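Local coordinates for protein adenylate kinase (Desulfovibrio gigas, PDB 2XB4) that probably catalyses the reversible transfer of the terminal phosphate between ATP and AMP, using a mobile LID domain that here carries a zinc ion, at residues R116-R127 with D164-D175. Sequence-based numbering, arbitrary orientation.
With SRT (S,R meso-tartaric acid), chain C.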
# COMPACT_ATOMS: atom_id res chain seq x y z
N ARG A 116 6.89 -9.28 -24.68
CA ARG A 116 5.80 -8.98 -23.75
C ARG A 116 5.85 -9.86 -22.49
O ARG A 116 5.67 -9.32 -21.41
CB ARG A 116 4.45 -9.09 -24.44
CG ARG A 116 3.26 -9.11 -23.51
CD ARG A 116 1.95 -9.36 -24.30
NE ARG A 116 0.85 -9.18 -23.34
CZ ARG A 116 -0.36 -8.82 -23.71
NH1 ARG A 116 -0.61 -8.64 -25.02
NH2 ARG A 116 -1.32 -8.69 -22.80
N GLU A 117 6.14 -11.17 -22.56
CA GLU A 117 6.13 -12.05 -21.33
C GLU A 117 7.26 -11.55 -20.36
O GLU A 117 7.11 -11.57 -19.11
CB GLU A 117 6.30 -13.60 -21.60
CG GLU A 117 5.04 -14.20 -22.30
CD GLU A 117 4.85 -15.79 -22.22
OE1 GLU A 117 5.39 -16.55 -23.10
OE2 GLU A 117 4.11 -16.28 -21.29
N VAL A 118 8.35 -11.15 -20.94
CA VAL A 118 9.51 -10.61 -20.19
C VAL A 118 9.14 -9.28 -19.49
O VAL A 118 9.37 -9.12 -18.29
CB VAL A 118 10.77 -10.48 -21.01
CG1 VAL A 118 11.88 -9.79 -20.18
CG2 VAL A 118 11.26 -11.92 -21.51
N ALA A 119 8.55 -8.35 -20.25
CA ALA A 119 8.05 -7.08 -19.71
C ALA A 119 7.08 -7.34 -18.50
O ALA A 119 7.20 -6.69 -17.45
CB ALA A 119 7.41 -6.29 -20.86
N LYS A 120 6.09 -8.23 -18.67
CA LYS A 120 5.12 -8.47 -17.58
C LYS A 120 5.85 -9.02 -16.37
O LYS A 120 5.57 -8.62 -15.24
CB LYS A 120 3.99 -9.42 -18.08
CG LYS A 120 2.99 -9.81 -17.00
CD LYS A 120 1.92 -10.68 -17.54
CE LYS A 120 1.00 -11.00 -16.41
NZ LYS A 120 0.09 -12.08 -16.82
N ASN A 121 6.70 -10.01 -16.57
CA ASN A 121 7.45 -10.57 -15.43
C ASN A 121 8.36 -9.58 -14.73
O ASN A 121 8.45 -9.56 -13.51
CB ASN A 121 8.25 -11.76 -15.87
CG ASN A 121 7.36 -13.01 -15.98
OD1 ASN A 121 6.35 -13.16 -15.27
ND2 ASN A 121 7.71 -13.86 -16.89
N ARG A 122 9.00 -8.72 -15.48
CA ARG A 122 9.76 -7.63 -14.82
C ARG A 122 8.90 -6.70 -13.95
O ARG A 122 9.42 -6.21 -12.94
CB ARG A 122 10.52 -6.80 -15.81
CG ARG A 122 11.66 -7.55 -16.37
CD ARG A 122 12.47 -6.72 -17.34
NE ARG A 122 13.61 -7.59 -17.69
CZ ARG A 122 14.85 -7.18 -17.90
NH1 ARG A 122 15.15 -5.90 -17.80
NH2 ARG A 122 15.82 -8.09 -18.18
N ILE A 123 7.67 -6.38 -14.37
CA ILE A 123 6.83 -5.54 -13.53
C ILE A 123 6.45 -6.36 -12.26
O ILE A 123 6.52 -5.84 -11.14
CB ILE A 123 5.56 -5.14 -14.28
CG1 ILE A 123 5.92 -4.26 -15.50
CG2 ILE A 123 4.51 -4.46 -13.35
CD1 ILE A 123 4.80 -4.27 -16.63
N MET A 124 5.95 -7.60 -12.45
CA MET A 124 5.37 -8.37 -11.29
C MET A 124 6.47 -8.77 -10.34
O MET A 124 6.21 -8.95 -9.17
CB MET A 124 4.65 -9.66 -11.79
CG MET A 124 3.47 -9.28 -12.72
SD MET A 124 2.44 -10.68 -13.05
CE MET A 124 1.76 -11.06 -11.44
N GLY A 125 7.71 -8.83 -10.83
CA GLY A 125 8.86 -9.32 -10.01
C GLY A 125 9.45 -8.26 -9.08
O GLY A 125 10.27 -8.57 -8.16
N ARG A 126 9.05 -7.01 -9.23
CA ARG A 126 9.60 -5.95 -8.36
C ARG A 126 9.27 -6.19 -6.88
O ARG A 126 8.11 -6.51 -6.55
CB ARG A 126 8.98 -4.61 -8.73
CG ARG A 126 9.27 -4.07 -10.23
CD ARG A 126 8.29 -2.94 -10.61
NE ARG A 126 8.69 -2.38 -11.90
CZ ARG A 126 7.90 -1.64 -12.69
NH1 ARG A 126 6.66 -1.35 -12.27
NH2 ARG A 126 8.35 -1.18 -13.88
N ARG A 127 10.22 -5.95 -6.00
CA ARG A 127 10.02 -6.10 -4.52
C ARG A 127 10.57 -4.83 -3.92
O ARG A 127 11.64 -4.39 -4.33
CB ARG A 127 10.77 -7.31 -3.94
CG ARG A 127 10.09 -8.68 -4.46
CD ARG A 127 8.61 -8.85 -3.93
NE ARG A 127 8.01 -10.12 -4.37
CZ ARG A 127 7.36 -10.33 -5.53
NH1 ARG A 127 7.25 -9.36 -6.45
NH2 ARG A 127 6.90 -11.56 -5.80
N ASP A 164 1.69 -3.46 -9.22
CA ASP A 164 2.63 -4.32 -9.95
C ASP A 164 2.09 -5.77 -10.08
O ASP A 164 2.54 -6.47 -10.99
CB ASP A 164 3.97 -4.45 -9.29
CG ASP A 164 4.81 -3.14 -9.30
OD1 ASP A 164 4.68 -2.27 -10.20
OD2 ASP A 164 5.64 -3.02 -8.39
N GLN A 165 1.18 -6.18 -9.19
CA GLN A 165 0.56 -7.49 -9.24
C GLN A 165 -0.80 -7.53 -9.93
O GLN A 165 -1.44 -8.60 -10.02
CB GLN A 165 0.41 -8.07 -7.82
CG GLN A 165 1.70 -7.98 -6.98
CD GLN A 165 2.92 -8.59 -7.71
OE1 GLN A 165 2.82 -9.69 -8.26
NE2 GLN A 165 4.04 -7.89 -7.71
N ASP A 166 -1.22 -6.42 -10.52
CA ASP A 166 -2.57 -6.34 -11.10
C ASP A 166 -2.45 -6.81 -12.58
O ASP A 166 -2.18 -6.00 -13.52
CB ASP A 166 -3.10 -4.92 -11.02
CG ASP A 166 -4.50 -4.76 -11.58
OD1 ASP A 166 -5.07 -5.68 -12.31
OD2 ASP A 166 -5.03 -3.65 -11.34
N GLU A 167 -2.59 -8.11 -12.80
CA GLU A 167 -2.35 -8.65 -14.15
C GLU A 167 -3.37 -8.19 -15.18
O GLU A 167 -3.03 -8.06 -16.33
CB GLU A 167 -2.34 -10.19 -14.18
CG GLU A 167 -1.36 -10.75 -13.20
CD GLU A 167 -1.25 -12.28 -13.26
OE1 GLU A 167 -1.53 -12.97 -12.25
OE2 GLU A 167 -0.89 -12.77 -14.33
N GLY A 168 -4.62 -7.96 -14.79
CA GLY A 168 -5.61 -7.47 -15.78
C GLY A 168 -5.17 -6.09 -16.26
O GLY A 168 -5.25 -5.80 -17.43
N ALA A 169 -4.64 -5.24 -15.37
CA ALA A 169 -4.30 -3.87 -15.81
C ALA A 169 -3.02 -3.88 -16.67
O ALA A 169 -2.91 -3.10 -17.62
CB ALA A 169 -4.10 -2.94 -14.58
N ILE A 170 -2.03 -4.67 -16.26
CA ILE A 170 -0.76 -4.81 -16.99
C ILE A 170 -1.10 -5.30 -18.41
O ILE A 170 -0.64 -4.70 -19.41
CB ILE A 170 0.18 -5.78 -16.28
CG1 ILE A 170 0.72 -5.18 -14.96
CG2 ILE A 170 1.35 -6.16 -17.19
CD1 ILE A 170 1.40 -6.32 -14.15
N ASN A 171 -1.96 -6.33 -18.51
CA ASN A 171 -2.35 -6.89 -19.81
C ASN A 171 -3.11 -5.94 -20.72
O ASN A 171 -2.91 -5.96 -21.93
CB ASN A 171 -3.12 -8.20 -19.65
CG ASN A 171 -2.19 -9.37 -19.28
OD1 ASN A 171 -1.07 -9.43 -19.76
ND2 ASN A 171 -2.71 -10.33 -18.53
N LYS A 172 -3.95 -5.09 -20.17
CA LYS A 172 -4.64 -4.17 -21.03
C LYS A 172 -3.66 -3.10 -21.56
O LYS A 172 -3.80 -2.74 -22.72
CB LYS A 172 -5.73 -3.47 -20.26
CG LYS A 172 -6.93 -4.51 -20.01
CD LYS A 172 -7.90 -3.93 -19.09
CE LYS A 172 -9.18 -4.77 -19.15
NZ LYS A 172 -10.24 -3.76 -18.88
N ARG A 173 -2.65 -2.66 -20.78
CA ARG A 173 -1.69 -1.72 -21.36
C ARG A 173 -0.79 -2.42 -22.41
O ARG A 173 -0.46 -1.80 -23.44
CB ARG A 173 -0.79 -1.05 -20.29
CG ARG A 173 -1.57 -0.16 -19.28
CD ARG A 173 -0.61 0.39 -18.23
NE ARG A 173 -1.41 0.76 -17.08
CZ ARG A 173 -1.55 0.12 -15.90
NH1 ARG A 173 -0.83 -0.97 -15.49
NH2 ARG A 173 -2.40 0.68 -15.05
N HIS A 174 -0.43 -3.70 -22.17
CA HIS A 174 0.42 -4.44 -23.16
C HIS A 174 -0.36 -4.81 -24.42
O HIS A 174 0.22 -4.79 -25.59
CB HIS A 174 1.00 -5.69 -22.48
CG HIS A 174 2.22 -5.42 -21.64
ND1 HIS A 174 2.77 -6.36 -20.79
CD2 HIS A 174 3.02 -4.33 -21.56
CE1 HIS A 174 3.82 -5.83 -20.16
NE2 HIS A 174 3.98 -4.59 -20.59
N ASP A 175 -1.66 -5.09 -24.26
CA ASP A 175 -2.56 -5.19 -25.40
C ASP A 175 -2.45 -4.05 -26.35
O ASP A 175 -2.30 -4.26 -27.57
CB ASP A 175 -4.03 -5.39 -24.99
CG ASP A 175 -4.32 -6.82 -24.50
OD1 ASP A 175 -3.47 -7.74 -24.58
OD2 ASP A 175 -5.43 -7.01 -24.01
O1 SRT C . 9.86 -0.47 -16.23
O11 SRT C . 10.69 1.61 -15.91
C1 SRT C . 9.81 0.79 -16.26
C2 SRT C . 8.63 1.19 -17.04
O2 SRT C . 7.35 0.71 -16.65
C3 SRT C . 8.78 2.27 -18.04
O3 SRT C . 9.14 1.25 -19.01
C4 SRT C . 7.51 2.88 -18.44
O4 SRT C . 7.13 3.86 -17.78
O41 SRT C . 6.91 2.40 -19.41
O HOH W 1 1.46 -8.94 -20.78
O HOH W 2 5.76 -5.23 -6.72
O HOH W 3 4.88 -11.60 -7.92
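Arg116 sends its extended side chain, CG anti to the backbone N (chi1 167°), across His174 to the far helix, where NH1 and NH2 both grip a single oxygen, Asp175 OD1, at 3.0 and 2.9 Å in a salt bridge. NH2 also gives a nearly straight bond to Asn171 OD1, which lies in the guanidinium plane although the donor stands above the amide's carbonyl plane. In a second salt bridge Lys120, likewise fully extended, reaches Glu167 OE2 on its anti lone pair with NZ, 2.8 Å away. In a third, Arg126 NH1 meets Asp164 OD1 from above the carboxylate plane, while its NH2 lies 2.9 Å from O1 of the bound tartrate, in plane at the guanidinium edge; Arg161 pairs with Asp164 OD2, so one carboxylate serves two arginines predicted to bind ATP and AMP, and probably offsets their closeness.

Between these charges, helices 116-124 and 167-175 pack near-antiparallel (144°) in knobs-into-holes fashion: Lys120 sits among Glu167, Ile170, Asn171 and His174, and His174 among Arg116, Ala119, Lys120 and Ile123. In the adenylate kinase fold, they are the CORE helices flanking the LID, whose excursion of 36 residues carries the zinc. Ile123 CG2 and Met124 CG close on Ile170 CD1, the former at 3.7 Å, and the Met124 methyl folds against Glu167 CG.

Polar links finish both ends. Gln165 NE2 donates almost linearly (173°) to Met124 O, which also accepts from Arg127 NH1, tying Met124 to the returning chain. One water donates to both Arg126 O and Asp164 OD2; another connects Arg116 NE, Asn171 OD1 and His174 ND1, while His174 NE2 bonds Asn9 O.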